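Ubiquitin-conjugating enzyme E2, putative (Trypanosoma cruzi, PDB 4DS2) probably carries activated ubiquitin as a thioester in the ubiquitin-conjugation cascade. Local coordinates at residues Ile49-Leu54 against Ser74-Asp79; Asn10-Lys15 against Asp79-Glu84. All coordinates share one frame; numbering follows the deposited sequence.

Contact 1: Ile49-Leu54 against Ser74-Asp79; sequences IYNWIL and SVLFSD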
loop_
_atom_site.group_PDB
_atom_site.type_symbol
_atom_site.label_atom_id
_atom_site.label_comp_id
_atom_site.label_asym_id
_atom_site.label_seq_id
_atom_site.Cartn_x
_atom_site.Cartn_y
_atom_site.Cartn_z
ATOM N N ILE A 49 2.740 -11.743 -14.244
ATOM C CA ILE A 49 3.018 -10.290 -14.211
ATOM C C ILE A 49 1.885 -9.507 -13.558
ATOM O O ILE A 49 2.034 -8.338 -13.233
ATOM C CB ILE A 49 3.326 -9.697 -15.599
ATOM C CG1 ILE A 49 2.110 -9.797 -16.546
ATOM C CG2 ILE A 49 4.516 -10.409 -16.223
ATOM C CD1 ILE A 49 2.235 -9.032 -17.842
ATOM N N TYR A 50 0.776 -10.194 -13.340
ATOM C CA TYR A 50 -0.482 -9.628 -12.857
ATOM C C TYR A 50 -0.594 -9.601 -11.362
ATOM O O TYR A 50 -1.534 -9.013 -10.813
ATOM C CB TYR A 50 -1.663 -10.425 -13.430
ATOM C CG TYR A 50 -1.764 -10.216 -14.924
ATOM C CD1 TYR A 50 -2.436 -9.107 -15.445
ATOM C CD2 TYR A 50 -1.099 -11.059 -15.800
ATOM C CE1 TYR A 50 -2.492 -8.894 -16.800
ATOM C CE2 TYR A 50 -1.139 -10.850 -17.156
ATOM C CZ TYR A 50 -1.840 -9.770 -17.647
ATOM O OH TYR A 50 -1.896 -9.595 -18.989
ATOM N N ASN A 51 0.402 -10.171 -10.701
ATOM C CA ASN A 51 0.393 -10.281 -9.307
ATOM C C ASN A 51 1.790 -10.016 -8.753
ATOM O O ASN A 51 2.728 -10.806 -8.939
ATOM C CB ASN A 51 -0.118 -11.647 -8.992
ATOM C CG ASN A 51 -0.948 -11.627 -7.785
ATOM O OD1 ASN A 51 -0.483 -11.219 -6.701
ATOM N ND2 ASN A 51 -2.221 -11.963 -7.963
ATOM N N TRP A 52 1.948 -8.862 -8.109
ATOM C CA TRP A 52 3.231 -8.509 -7.527
ATOM C C TRP A 52 3.120 -8.595 -6.048
ATOM O O TRP A 52 2.312 -7.927 -5.476
ATOM C CB TRP A 52 3.649 -7.094 -7.872
ATOM C CG TRP A 52 3.639 -6.677 -9.324
ATOM C CD1 TRP A 52 3.365 -7.438 -10.461
ATOM C CD2 TRP A 52 3.991 -5.353 -9.826
ATOM N NE1 TRP A 52 3.496 -6.685 -11.593
ATOM C CE2 TRP A 52 3.881 -5.421 -11.275
ATOM C CE3 TRP A 52 4.385 -4.156 -9.230
ATOM C CZ2 TRP A 52 4.144 -4.321 -12.080
ATOM C CZ3 TRP A 52 4.649 -3.051 -10.047
ATOM C CH2 TRP A 52 4.533 -3.142 -11.448
ATOM N N ILE A 53 3.932 -9.446 -5.435
ATOM C CA ILE A 53 4.057 -9.550 -3.976
ATOM C C ILE A 53 5.232 -8.661 -3.544
ATOM O O ILE A 53 6.354 -8.804 -4.045
ATOM C CB ILE A 53 4.315 -11.011 -3.525
ATOM C CG1 ILE A 53 3.269 -11.974 -4.156
ATOM C CG2 ILE A 53 4.324 -11.106 -1.985
ATOM C CD1 ILE A 53 3.686 -12.678 -5.430
ATOM N N LEU A 54 4.961 -7.724 -2.648
ATOM C CA LEU A 54 5.972 -6.802 -2.127
ATOM C C LEU A 54 6.250 -7.009 -0.610
ATOM O O LEU A 54 5.370 -7.453 0.133
ATOM C CB LEU A 54 5.512 -5.357 -2.321
ATOM C CG LEU A 54 5.094 -4.778 -3.675
ATOM C CD1 LEU A 54 4.832 -3.287 -3.445
ATOM C CD2 LEU A 54 6.139 -4.970 -4.754
ATOM N N SER A 74 0.140 -7.339 -1.717
ATOM C CA SER A 74 -0.142 -7.871 -3.059
ATOM C C SER A 74 -0.670 -6.751 -3.905
ATOM O O SER A 74 -1.635 -6.085 -3.522
ATOM C CB SER A 74 -1.249 -8.939 -3.052
ATOM O OG SER A 74 -0.836 -10.097 -2.372
ATOM N N VAL A 75 -0.055 -6.566 -5.072
ATOM C CA VAL A 75 -0.585 -5.713 -6.121
ATOM C C VAL A 75 -1.133 -6.595 -7.238
ATOM O O VAL A 75 -0.365 -7.261 -7.929
ATOM C CB VAL A 75 0.515 -4.806 -6.666
ATOM C CG1 VAL A 75 -0.054 -3.830 -7.688
ATOM C CG2 VAL A 75 1.228 -4.107 -5.518
ATOM N N LEU A 76 -2.454 -6.602 -7.389
ATOM C CA LEU A 76 -3.145 -7.358 -8.414
ATOM C C LEU A 76 -3.623 -6.465 -9.586
ATOM O O LEU A 76 -4.325 -5.473 -9.392
ATOM C CB LEU A 76 -4.328 -8.081 -7.772
ATOM C CG LEU A 76 -5.369 -8.856 -8.614
ATOM C CD1 LEU A 76 -4.782 -9.640 -9.807
ATOM C CD2 LEU A 76 -6.154 -9.785 -7.666
ATOM N N PHE A 77 -3.206 -6.827 -10.800
ATOM C CA PHE A 77 -3.582 -6.125 -12.007
ATOM C C PHE A 77 -4.697 -6.836 -12.762
ATOM O O PHE A 77 -5.028 -7.998 -12.459
ATOM C CB PHE A 77 -2.399 -6.016 -12.938
ATOM C CG PHE A 77 -1.325 -5.108 -12.442
ATOM C CD1 PHE A 77 -0.431 -5.545 -11.470
ATOM C CD2 PHE A 77 -1.184 -3.841 -12.956
ATOM C CE1 PHE A 77 0.597 -4.722 -11.027
ATOM C CE2 PHE A 77 -0.169 -3.000 -12.513
ATOM C CZ PHE A 77 0.740 -3.450 -11.566
ATOM N N SER A 78 -5.267 -6.127 -13.740
ATOM C CA SER A 78 -6.187 -6.710 -14.706
ATOM C C SER A 78 -5.673 -6.558 -16.135
ATOM O O SER A 78 -4.660 -5.903 -16.416
ATOM C CB SER A 78 -7.585 -6.097 -14.596
ATOM O OG SER A 78 -7.634 -4.869 -15.299
ATOM N N ASP A 79 -6.393 -7.204 -17.039
ATOM C CA ASP A 79 -6.054 -7.179 -18.454
ATOM C C ASP A 79 -6.226 -5.796 -19.018
ATOM O O ASP A 79 -5.668 -5.509 -20.062
ATOM C CB ASP A 79 -6.927 -8.140 -19.262
ATOM C CG ASP A 79 -6.826 -9.554 -18.759
ATOM O OD1 ASP A 79 -7.505 -9.865 -17.743
ATOM O OD2 ASP A 79 -6.053 -10.345 -19.358
#
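Phe77 lays the CE1 corner of its ring over the indole of Trp52, 3.4 Å from Trp52 CE2, with the Phe77 CZ atom moving on over the six-membered ring. The planes stand 44° apart, so the pair is oblique. Trp52 carries its ring beside its own backbone N (chi1 -52°), which brings NE1 back to the preceding turn, where it donates to Ile49 O at 2.7 Å. That bent bond, 131° at the hydrogen, helps fix the rotation of the indole beneath Phe77. Tyr50 crosses Phe77 at about a right angle: its CD1 lies 4.0 Å from Phe77 CB, and Ser78 O sits in plane at the phenol ring's edge. Farther along, Trp52 CB meets Val75 CB, and Leu54 CD1 reaches Val75 CG2 at 4.2 Å. On the face bearing Asn51 and Leu76, Leu76 CD1 approaches Tyr50 O and Asn51 ND2. The backbones run antiparallel; Trp52 and Val75 form a hydrogen-bonded pair, Trp52 N donating to Val75 O and Val75 N to Trp52 O, each at 2.8 Å, and Phe77 N donates to Tyr50 O just past the strand end. These are the two central strands of the E2 meander sheet, flanked by strands 40-46 and 87-90. Helix 11-27 packs on Tyr50, Trp52 and Phe77 through Ile13, Leu17 and Leu20, while Ala120 and Ile124 of helix 120-132 meet Trp52, Phe77 and Leu54.

Contact 2: Asn10-Lys15 against Asp79-Glu84; sequences NKRIIK and DDYPHE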
loop_
_atom_site.group_PDB
_atom_site.type_symbol
_atom_site.label_atom_id
_atom_site.label_comp_id
_atom_site.label_asym_id
_atom_site.label_seq_id
_atom_site.Cartn_x
_atom_site.Cartn_y
_atom_site.Cartn_z
ATOM N N ASN A 10 1.234 -7.396 -21.512
ATOM C CA ASN A 10 0.780 -6.018 -21.313
ATOM C C ASN A 10 2.006 -5.071 -21.337
ATOM O O ASN A 10 2.846 -5.142 -20.462
ATOM C CB ASN A 10 0.019 -5.892 -19.993
ATOM C CG ASN A 10 -0.725 -4.573 -19.874
ATOM O OD1 ASN A 10 -0.115 -3.494 -19.747
ATOM N ND2 ASN A 10 -2.047 -4.644 -19.901
ATOM N N LYS A 11 2.118 -4.219 -22.351
ATOM C CA LYS A 11 3.284 -3.359 -22.510
ATOM C C LYS A 11 3.563 -2.555 -21.224
ATOM O O LYS A 11 4.744 -2.390 -20.814
ATOM C CB LYS A 11 3.104 -2.428 -23.728
ATOM C CG LYS A 11 4.414 -1.956 -24.370
ATOM C CD LYS A 11 5.078 -0.805 -23.577
ATOM C CE LYS A 11 6.592 -0.928 -23.336
ATOM N NZ LYS A 11 7.189 0.393 -22.919
ATOM N N ARG A 12 2.495 -2.098 -20.566
ATOM C CA ARG A 12 2.608 -1.192 -19.424
ATOM C C ARG A 12 2.799 -1.834 -18.056
ATOM O O ARG A 12 3.343 -1.185 -17.157
ATOM C CB ARG A 12 1.403 -0.269 -19.373
ATOM C CG ARG A 12 1.487 0.905 -20.343
ATOM C CD ARG A 12 2.385 2.009 -19.796
ATOM N NE ARG A 12 1.552 2.976 -19.094
ATOM C CZ ARG A 12 1.449 3.097 -17.785
ATOM N NH1 ARG A 12 2.147 2.337 -16.975
ATOM N NH2 ARG A 12 0.647 4.013 -17.275
ATOM N N ILE A 13 2.340 -3.058 -17.850
ATOM C CA ILE A 13 2.593 -3.733 -16.595
ATOM C C ILE A 13 4.106 -4.029 -16.504
ATOM O O ILE A 13 4.740 -3.809 -15.442
ATOM C CB ILE A 13 1.817 -5.067 -16.447
ATOM C CG1 ILE A 13 0.295 -4.859 -16.390
ATOM C CG2 ILE A 13 2.231 -5.781 -15.176
ATOM C CD1 ILE A 13 -0.497 -6.135 -16.241
ATOM N N ILE A 14 4.649 -4.576 -17.606
ATOM C CA ILE A 14 6.060 -4.942 -17.733
ATOM C C ILE A 14 6.934 -3.675 -17.618
ATOM O O ILE A 14 7.885 -3.638 -16.803
ATOM C CB ILE A 14 6.307 -5.678 -19.078
ATOM C CG1 ILE A 14 5.650 -7.068 -19.059
ATOM C CG2 ILE A 14 7.787 -5.795 -19.376
ATOM C CD1 ILE A 14 5.255 -7.654 -20.399
ATOM N N LYS A 15 6.585 -2.627 -18.389
ATOM C CA LYS A 15 7.291 -1.325 -18.300
ATOM C C LYS A 15 7.292 -0.763 -16.850
ATOM O O LYS A 15 8.349 -0.339 -16.351
ATOM C CB LYS A 15 6.700 -0.305 -19.274
ATOM C CG LYS A 15 7.478 1.026 -19.370
ATOM C CD LYS A 15 6.578 2.271 -19.158
ATOM C CE LYS A 15 7.286 3.595 -19.500
ATOM N NZ LYS A 15 6.482 4.864 -19.390
ATOM N N ASP A 79 -6.393 -7.204 -17.039
ATOM C CA ASP A 79 -6.054 -7.179 -18.454
ATOM C C ASP A 79 -6.226 -5.796 -19.018
ATOM O O ASP A 79 -5.668 -5.509 -20.062
ATOM C CB ASP A 79 -6.927 -8.140 -19.262
ATOM C CG ASP A 79 -6.826 -9.554 -18.759
ATOM O OD1 ASP A 79 -7.505 -9.865 -17.743
ATOM O OD2 ASP A 79 -6.053 -10.345 -19.358
ATOM N N ASP A 80 -6.974 -4.943 -18.322
ATOM C CA ASP A 80 -7.236 -3.576 -18.772
ATOM C C ASP A 80 -6.274 -2.459 -18.240
ATOM O O ASP A 80 -6.422 -1.285 -18.593
ATOM C CB ASP A 80 -8.689 -3.239 -18.444
ATOM C CG ASP A 80 -9.280 -2.221 -19.385
ATOM O OD1 ASP A 80 -8.656 -1.972 -20.428
ATOM O OD2 ASP A 80 -10.365 -1.670 -19.080
ATOM N N TYR A 81 -5.286 -2.804 -17.433
ATOM C CA TYR A 81 -4.269 -1.826 -17.073
ATOM C C TYR A 81 -3.650 -1.233 -18.360
ATOM O O TYR A 81 -3.290 -1.995 -19.257
ATOM C CB TYR A 81 -3.195 -2.479 -16.188
ATOM C CG TYR A 81 -2.210 -1.526 -15.583
ATOM C CD1 TYR A 81 -2.497 -0.873 -14.422
ATOM C CD2 TYR A 81 -0.988 -1.276 -16.205
ATOM C CE1 TYR A 81 -1.595 0.023 -13.880
ATOM C CE2 TYR A 81 -0.073 -0.387 -15.668
ATOM C CZ TYR A 81 -0.380 0.258 -14.497
ATOM O OH TYR A 81 0.500 1.153 -13.905
ATOM N N PRO A 82 -3.478 0.115 -18.430
ATOM C CA PRO A 82 -3.538 1.146 -17.360
ATOM C C PRO A 82 -4.874 1.869 -17.158
ATOM O O PRO A 82 -5.000 2.669 -16.248
ATOM C CB PRO A 82 -2.493 2.167 -17.832
ATOM C CG PRO A 82 -2.530 2.067 -19.336
ATOM C CD PRO A 82 -3.105 0.731 -19.719
ATOM N N HIS A 83 -5.860 1.580 -17.989
ATOM C CA HIS A 83 -7.217 2.141 -17.841
ATOM C C HIS A 83 -7.752 2.011 -16.453
ATOM O O HIS A 83 -8.157 3.011 -15.888
ATOM C CB HIS A 83 -8.137 1.532 -18.873
ATOM C CG HIS A 83 -7.553 1.594 -20.269
ATOM N ND1 HIS A 83 -7.462 2.753 -20.958
ATOM C CD2 HIS A 83 -6.943 0.618 -21.065
ATOM C CE1 HIS A 83 -6.884 2.523 -22.164
ATOM N NE2 HIS A 83 -6.572 1.219 -22.233
ATOM N N GLU A 84 -7.675 0.826 -15.833
ATOM C CA GLU A 84 -7.903 0.730 -14.361
ATOM C C GLU A 84 -6.643 0.346 -13.631
ATOM O O GLU A 84 -5.946 -0.572 -14.049
ATOM C CB GLU A 84 -8.976 -0.279 -13.916
ATOM C CG GLU A 84 -10.354 0.023 -14.450
ATOM C CD GLU A 84 -10.432 -0.399 -15.890
ATOM O OE1 GLU A 84 -9.978 -1.548 -16.087
ATOM O OE2 GLU A 84 -10.878 0.390 -16.791
#
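Asn10 uses both ends of its amide, ND2 reaching across to Tyr81 O and OD1 turning back to its own helix. The ND2 to Tyr81 O bond measures 3.0 Å and is fairly straight at 163°, with the acceptor close to the amide plane. With CG anti to the backbone N (chi1 -168°), OD1 meets the first turn of helix 11-27 as an N-cap, accepting from Ile13 N at 3.1 Å and more weakly from Arg12 N. Apolar contact comes from Ile13, whose CG1 lies 3.8 Å from Tyr81 CD2, the two side chains crossing obliquely. Tyr81 and Pro82 belong to the proline-rich loop between the third and fourth strands of the E2 fold, and the peptide bond joining them is cis. Pro82 CB consequently folds back over one face of the Tyr81 ring, 4.0 Å above its plane. Arg12 brings charge from the helix side, bent at chi2 and chi3 so that its guanidinium presents one face to Pro82 CB, 3.7 Å from NH2. It stands nearly perpendicular to the phenol ring, planes 79° apart, with NH1 3.7 Å from Tyr81 OH. Asp16 takes a salt bridge from Arg12 NH1 and a hydrogen bond from Tyr81 OH through the same OD2; Arg12 NH2 donates to the carbonyls of Pro116 and Gln118.

In the fold
From the N terminus the chain enters helix 11-27 through residues 10-15, then passes along strand 40-46 to the turn and strand of 49-54. Contact 1 closes the shorter loop when strand 70-76 returns beside strand 51-57. The chain then runs directly from 74-79 into 79-84, where contact 2 closes the longer loop back to the helix start; contact 1 lies wholly within it, and Asp79 belongs to both. Their centres are 11 Å apart. Ile13, in the first turn of the helix, links them, while Phe77 and Tyr81 meet edge-to-face. Together they tie the N-terminal helix to the adjoining ends of the two central strands and to the loop leading to strand 87-90.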